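Local coordinates for ABC transporter ATP-binding protein (Leptospira interrogans serovar Copenhageni, PDB 4HZI) that probably binds and hydrolyses ATP as the ATPase subunit of an orphan ABC transporter involved in manganese utilization and tolerance, at residues A[232-237]-A[269-274]; A[275-280]-A[284-289]. All blocks are in the same frame, centred on the assembly; numbering follows the deposited sequence.

In the fold
The chain leaves strand 227-231 of the mixed sheet and enters the loop that holds 232-237. It then runs through strands 243-248 and 251-255 and helices 258-261 and 264-271. Contact 1 closes this 31-residue loop by bringing the end of helix 264-271 back to the segment after strand 227-231. Contact 2 follows in series, without nesting or crossing. It pairs strand 275-280 with strand 283-288 in a hairpin near the C terminus. The two contacts also touch. P234 packs on V286, and P274 O lies 2.9 Å from K289 N, a probable hydrogen bond. Together they tie the hairpin to the ATPase core. Both reach the second subunit.

Contact 1: residues A[232-237]-A[269-274]; sequences HRPEEI and DLYDIP
P234 and Y271 meet from opposite directions, the CG-CD side of the proline meeting the tyrosine hydroxyl. The contact lies in the ABC ATPase fold. H232 directly follows strand 227-231, as the H-loop (switch) histidine does in this family. Y271 ends helix 264-271. Its ring is set by chi1 of -76°, which puts CG anti to the carbonyl carbon and carries the phenol toward 232-237. OH touches CD of P234 at 3.7 Å and CG of the same ring at 3.8 Å. H232 O also lies 3.6 Å from Y271 OH, an approach that does not count as a hydrogen bond. What joins the segments is van der Waals packing. L270 leans its CG over one face of the Y271 ring, near the rim.

The proline belongs to a short 3-10 turn. E236 N bonds R233 O and I237 N bonds P234 O, and these bonds hold the turn that presents P234. H232 turns its imidazole to other partners. ND1 is hydrogen-bonded to E199, and the side chain touches N69 of the probable Walker A loop. L66 of strand 62-67 packs on both P234 and Y271, so the contact is buried against the mixed sheet. At the helix end, the backbone O of Y271 is hydrogen-bonded to T207 OG1 of the second subunit.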
# COMPACT_ATOMS: atom_id res chain seq x y z
N HIS A 232 -6.31 6.24 1.13
CA HIS A 232 -7.03 5.35 2.05
C HIS A 232 -6.29 5.14 3.35
O HIS A 232 -6.75 4.40 4.19
CB HIS A 232 -7.41 4.02 1.41
CG HIS A 232 -6.25 3.12 1.13
ND1 HIS A 232 -5.55 3.21 -0.05
CD2 HIS A 232 -5.72 2.07 1.81
CE1 HIS A 232 -4.60 2.28 -0.07
NE2 HIS A 232 -4.67 1.59 1.05
N ARG A 233 -5.19 5.86 3.56
CA ARG A 233 -4.38 5.67 4.76
C ARG A 233 -4.13 6.97 5.50
O ARG A 233 -3.30 7.76 5.06
CB ARG A 233 -3.02 5.08 4.40
CG ARG A 233 -3.08 3.65 3.93
CD ARG A 233 -1.64 3.10 3.86
NE ARG A 233 -1.64 1.92 3.04
CZ ARG A 233 -1.68 0.66 3.48
NH1 ARG A 233 -1.66 0.37 4.79
NH2 ARG A 233 -1.72 -0.32 2.59
N PRO A 234 -4.78 7.16 6.66
CA PRO A 234 -4.65 8.43 7.37
C PRO A 234 -3.22 8.81 7.69
O PRO A 234 -2.91 10.02 7.67
CB PRO A 234 -5.45 8.17 8.65
CG PRO A 234 -6.53 7.29 8.19
CD PRO A 234 -5.86 6.34 7.25
N GLU A 235 -2.35 7.84 7.88
CA GLU A 235 -0.95 8.15 8.22
C GLU A 235 -0.13 8.80 7.12
O GLU A 235 0.93 9.33 7.39
CB GLU A 235 -0.19 6.90 8.76
CG GLU A 235 -0.01 5.78 7.76
CD GLU A 235 -1.24 4.83 7.68
OE1 GLU A 235 -2.42 5.18 8.05
OE2 GLU A 235 -1.00 3.70 7.26
N GLU A 236 -0.65 8.80 5.89
CA GLU A 236 -0.01 9.39 4.73
C GLU A 236 -0.31 10.87 4.55
O GLU A 236 0.10 11.44 3.53
CB GLU A 236 -0.51 8.68 3.47
CG GLU A 236 0.04 7.29 3.29
CD GLU A 236 -0.53 6.54 2.10
OE1 GLU A 236 -1.35 7.09 1.31
OE2 GLU A 236 -0.09 5.40 1.95
N ILE A 237 -1.08 11.46 5.46
CA ILE A 237 -1.61 12.83 5.25
C ILE A 237 -0.70 13.84 5.92
O ILE A 237 -0.64 13.89 7.13
CB ILE A 237 -3.02 12.99 5.85
CG1 ILE A 237 -3.99 12.02 5.15
CG2 ILE A 237 -3.50 14.41 5.64
CD1 ILE A 237 -5.32 11.86 5.82
N ASP A 269 -17.65 5.96 11.78
CA ASP A 269 -18.71 5.89 10.81
C ASP A 269 -18.12 5.52 9.45
O ASP A 269 -18.68 4.71 8.72
CB ASP A 269 -19.47 7.21 10.72
CG ASP A 269 -20.68 7.14 9.82
OD1 ASP A 269 -21.08 6.03 9.46
OD2 ASP A 269 -21.24 8.21 9.47
N LEU A 270 -16.94 6.04 9.13
CA LEU A 270 -16.32 5.71 7.87
C LEU A 270 -15.84 4.22 7.82
O LEU A 270 -15.98 3.57 6.81
CB LEU A 270 -15.10 6.63 7.65
CG LEU A 270 -14.31 6.45 6.39
CD1 LEU A 270 -15.16 6.70 5.16
CD2 LEU A 270 -13.09 7.36 6.41
N TYR A 271 -15.22 3.78 8.88
CA TYR A 271 -14.49 2.53 8.90
C TYR A 271 -15.32 1.39 9.53
O TYR A 271 -14.94 0.22 9.42
CB TYR A 271 -13.18 2.71 9.65
CG TYR A 271 -12.17 3.43 8.81
CD1 TYR A 271 -11.64 2.84 7.68
CD2 TYR A 271 -11.78 4.73 9.11
CE1 TYR A 271 -10.75 3.49 6.87
CE2 TYR A 271 -10.86 5.38 8.31
CZ TYR A 271 -10.32 4.76 7.20
OH TYR A 271 -9.39 5.45 6.41
N ASP A 272 -16.44 1.74 10.17
CA ASP A 272 -17.36 0.72 10.76
C ASP A 272 -16.78 -0.10 11.92
O ASP A 272 -17.27 -1.20 12.21
CB ASP A 272 -17.85 -0.22 9.65
CG ASP A 272 -18.71 0.47 8.61
OD1 ASP A 272 -19.55 1.34 8.96
OD2 ASP A 272 -18.56 0.12 7.43
N ILE A 273 -15.77 0.41 12.60
CA ILE A 273 -15.20 -0.25 13.75
C ILE A 273 -14.74 0.75 14.76
O ILE A 273 -14.44 1.89 14.41
CB ILE A 273 -13.96 -1.13 13.37
CG1 ILE A 273 -12.95 -0.34 12.54
CG2 ILE A 273 -14.39 -2.33 12.59
CD1 ILE A 273 -11.61 -1.04 12.42
N PRO A 274 -14.66 0.32 16.03
CA PRO A 274 -14.13 1.17 17.04
C PRO A 274 -12.66 1.49 16.77
O PRO A 274 -11.87 0.59 16.40
CB PRO A 274 -14.39 0.40 18.35
CG PRO A 274 -15.42 -0.62 18.01
CD PRO A 274 -15.16 -0.96 16.58

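Contact 2: residues A[275-280]-A[284-289]; sequences LQVQRI and WSVIPK
R279 lies over W284 in a non-hydrogen-bonded pair of an antiparallel beta hairpin. Chi1 (-80°) and chi2 (-162°) of the arginine carry CD over the six-membered ring, and the bend at chi3 then turns the guanidinium toward the five-membered ring. CD is 3.9 Å from the centroid of the W284 six-membered ring, a CH-pi contact. CZ is 4.4 Å from the centroid of the five-membered ring, a cation-pi contact. R279 NH1 does the touching, over the ring face and 3.1 Å from W284 NE1. Both are donors, so this is not a hydrogen bond. The two planes are 67° apart, so this is not a flat stack. R279 NH2 is also hydrogen-bonded to N282 of the turn.

The backbones are tightly joined. Q276 and I287 exchange two hydrogen bonds, and Q278 and S285 exchange two more. The shortest runs from Q276 N to I287 O at 2.7 Å. On the same face as W284, V286 CG1 meets L275 CD1 at 3.9 Å and V277 CG2 at 4.2 Å.

Against this ladder and apolar cluster stand the exposed R279 end and the partly exposed glutamines. A water bridges Q276 O, Q278 OE1 and S285 OG, the last at 2.6 Å. It has more acceptors in reach than protons, so not all these bonds need form at once. At the far end K289 stretches past L275 O, and its NZ forms a salt bridge with E264.

L267 of helix 264-271 packs on L275, V277 and V286, while F262 meets W284 edge-to-face. The hairpin thus rests on that helix, with the second subunit packing on Q276 and I287.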
# COMPACT_ATOMS: atom_id res chain seq x y z
N LEU A 275 -12.33 2.77 16.93
CA LEU A 275 -11.02 3.31 16.62
C LEU A 275 -10.48 4.16 17.73
O LEU A 275 -11.22 4.82 18.47
CB LEU A 275 -11.10 4.19 15.37
CG LEU A 275 -11.55 3.52 14.09
CD1 LEU A 275 -11.87 4.54 13.01
CD2 LEU A 275 -10.49 2.55 13.59
N GLN A 276 -9.17 4.18 17.81
CA GLN A 276 -8.43 5.06 18.68
C GLN A 276 -7.76 6.04 17.71
O GLN A 276 -6.94 5.63 16.84
CB GLN A 276 -7.38 4.24 19.44
CG GLN A 276 -6.57 4.99 20.47
CD GLN A 276 -7.42 5.32 21.67
OE1 GLN A 276 -7.90 4.43 22.38
NE2 GLN A 276 -7.66 6.60 21.89
N VAL A 277 -8.13 7.32 17.82
CA VAL A 277 -7.63 8.35 16.93
C VAL A 277 -6.81 9.36 17.69
O VAL A 277 -7.27 9.90 18.70
CB VAL A 277 -8.77 9.09 16.21
CG1 VAL A 277 -8.23 10.16 15.28
CG2 VAL A 277 -9.65 8.10 15.45
N GLN A 278 -5.62 9.64 17.24
CA GLN A 278 -4.80 10.63 17.93
C GLN A 278 -3.75 11.19 17.04
O GLN A 278 -3.55 10.72 15.90
CB GLN A 278 -4.17 10.00 19.18
CG GLN A 278 -3.20 8.87 18.86
CD GLN A 278 -2.91 7.98 20.06
OE1 GLN A 278 -3.44 6.85 20.20
NE2 GLN A 278 -2.02 8.45 20.91
N ARG A 279 -3.06 12.22 17.52
CA ARG A 279 -1.94 12.76 16.80
C ARG A 279 -0.62 12.40 17.45
O ARG A 279 -0.43 12.55 18.66
CB ARG A 279 -2.09 14.27 16.58
CG ARG A 279 -3.03 14.47 15.40
CD ARG A 279 -3.01 15.78 14.74
NE ARG A 279 -1.80 16.31 14.17
CZ ARG A 279 -1.39 16.18 12.90
NH1 ARG A 279 -2.00 15.38 12.03
NH2 ARG A 279 -0.31 16.83 12.51
N ILE A 280 0.29 11.88 16.62
CA ILE A 280 1.61 11.48 17.12
C ILE A 280 2.63 12.01 16.18
O ILE A 280 2.52 11.83 14.98
CB ILE A 280 1.72 9.95 17.27
CG1 ILE A 280 0.65 9.44 18.24
CG2 ILE A 280 3.09 9.57 17.79
CD1 ILE A 280 0.52 7.94 18.30
N TRP A 284 -1.43 11.67 11.78
CA TRP A 284 -2.67 11.12 12.26
C TRP A 284 -2.44 9.64 12.50
O TRP A 284 -2.05 8.96 11.57
CB TRP A 284 -3.77 11.27 11.16
CG TRP A 284 -4.18 12.68 10.97
CD1 TRP A 284 -3.81 13.52 9.95
CD2 TRP A 284 -5.01 13.45 11.83
NE1 TRP A 284 -4.36 14.76 10.15
CE2 TRP A 284 -5.12 14.74 11.28
CE3 TRP A 284 -5.70 13.15 13.01
CZ2 TRP A 284 -5.88 15.76 11.88
CZ3 TRP A 284 -6.47 14.15 13.60
CH2 TRP A 284 -6.55 15.44 13.03
N SER A 285 -2.74 9.16 13.70
CA SER A 285 -2.73 7.74 14.07
C SER A 285 -4.16 7.30 14.26
O SER A 285 -4.90 7.86 15.09
CB SER A 285 -1.93 7.47 15.39
OG SER A 285 -2.07 6.14 15.81
N VAL A 286 -4.59 6.34 13.45
CA VAL A 286 -5.95 5.80 13.50
C VAL A 286 -5.82 4.26 13.61
O VAL A 286 -5.45 3.56 12.64
CB VAL A 286 -6.74 6.22 12.26
CG1 VAL A 286 -8.18 5.71 12.31
CG2 VAL A 286 -6.72 7.74 12.10
N ILE A 287 -6.07 3.74 14.80
CA ILE A 287 -5.77 2.36 15.14
C ILE A 287 -7.02 1.71 15.71
O ILE A 287 -7.64 2.26 16.60
CB ILE A 287 -4.65 2.30 16.20
CG1 ILE A 287 -3.31 2.84 15.62
CG2 ILE A 287 -4.53 0.90 16.78
CD1 ILE A 287 -2.22 3.00 16.66
N PRO A 288 -7.39 0.55 15.20
CA PRO A 288 -8.51 -0.22 15.69
C PRO A 288 -8.40 -0.53 17.16
O PRO A 288 -7.31 -0.87 17.67
CB PRO A 288 -8.42 -1.52 14.86
CG PRO A 288 -7.73 -1.11 13.62
CD PRO A 288 -6.71 -0.15 14.08
N LYS A 289 -9.52 -0.39 17.87
CA LYS A 289 -9.53 -0.83 19.27
C LYS A 289 -9.63 -2.35 19.41
O LYS A 289 -10.30 -3.02 18.61
CB LYS A 289 -10.70 -0.19 20.03
CG LYS A 289 -10.61 1.31 20.11
CD LYS A 289 -11.64 1.83 21.11
CE LYS A 289 -11.40 3.29 21.40
NZ LYS A 289 -12.65 3.93 21.87
O HOH W 1 -4.04 5.88 17.55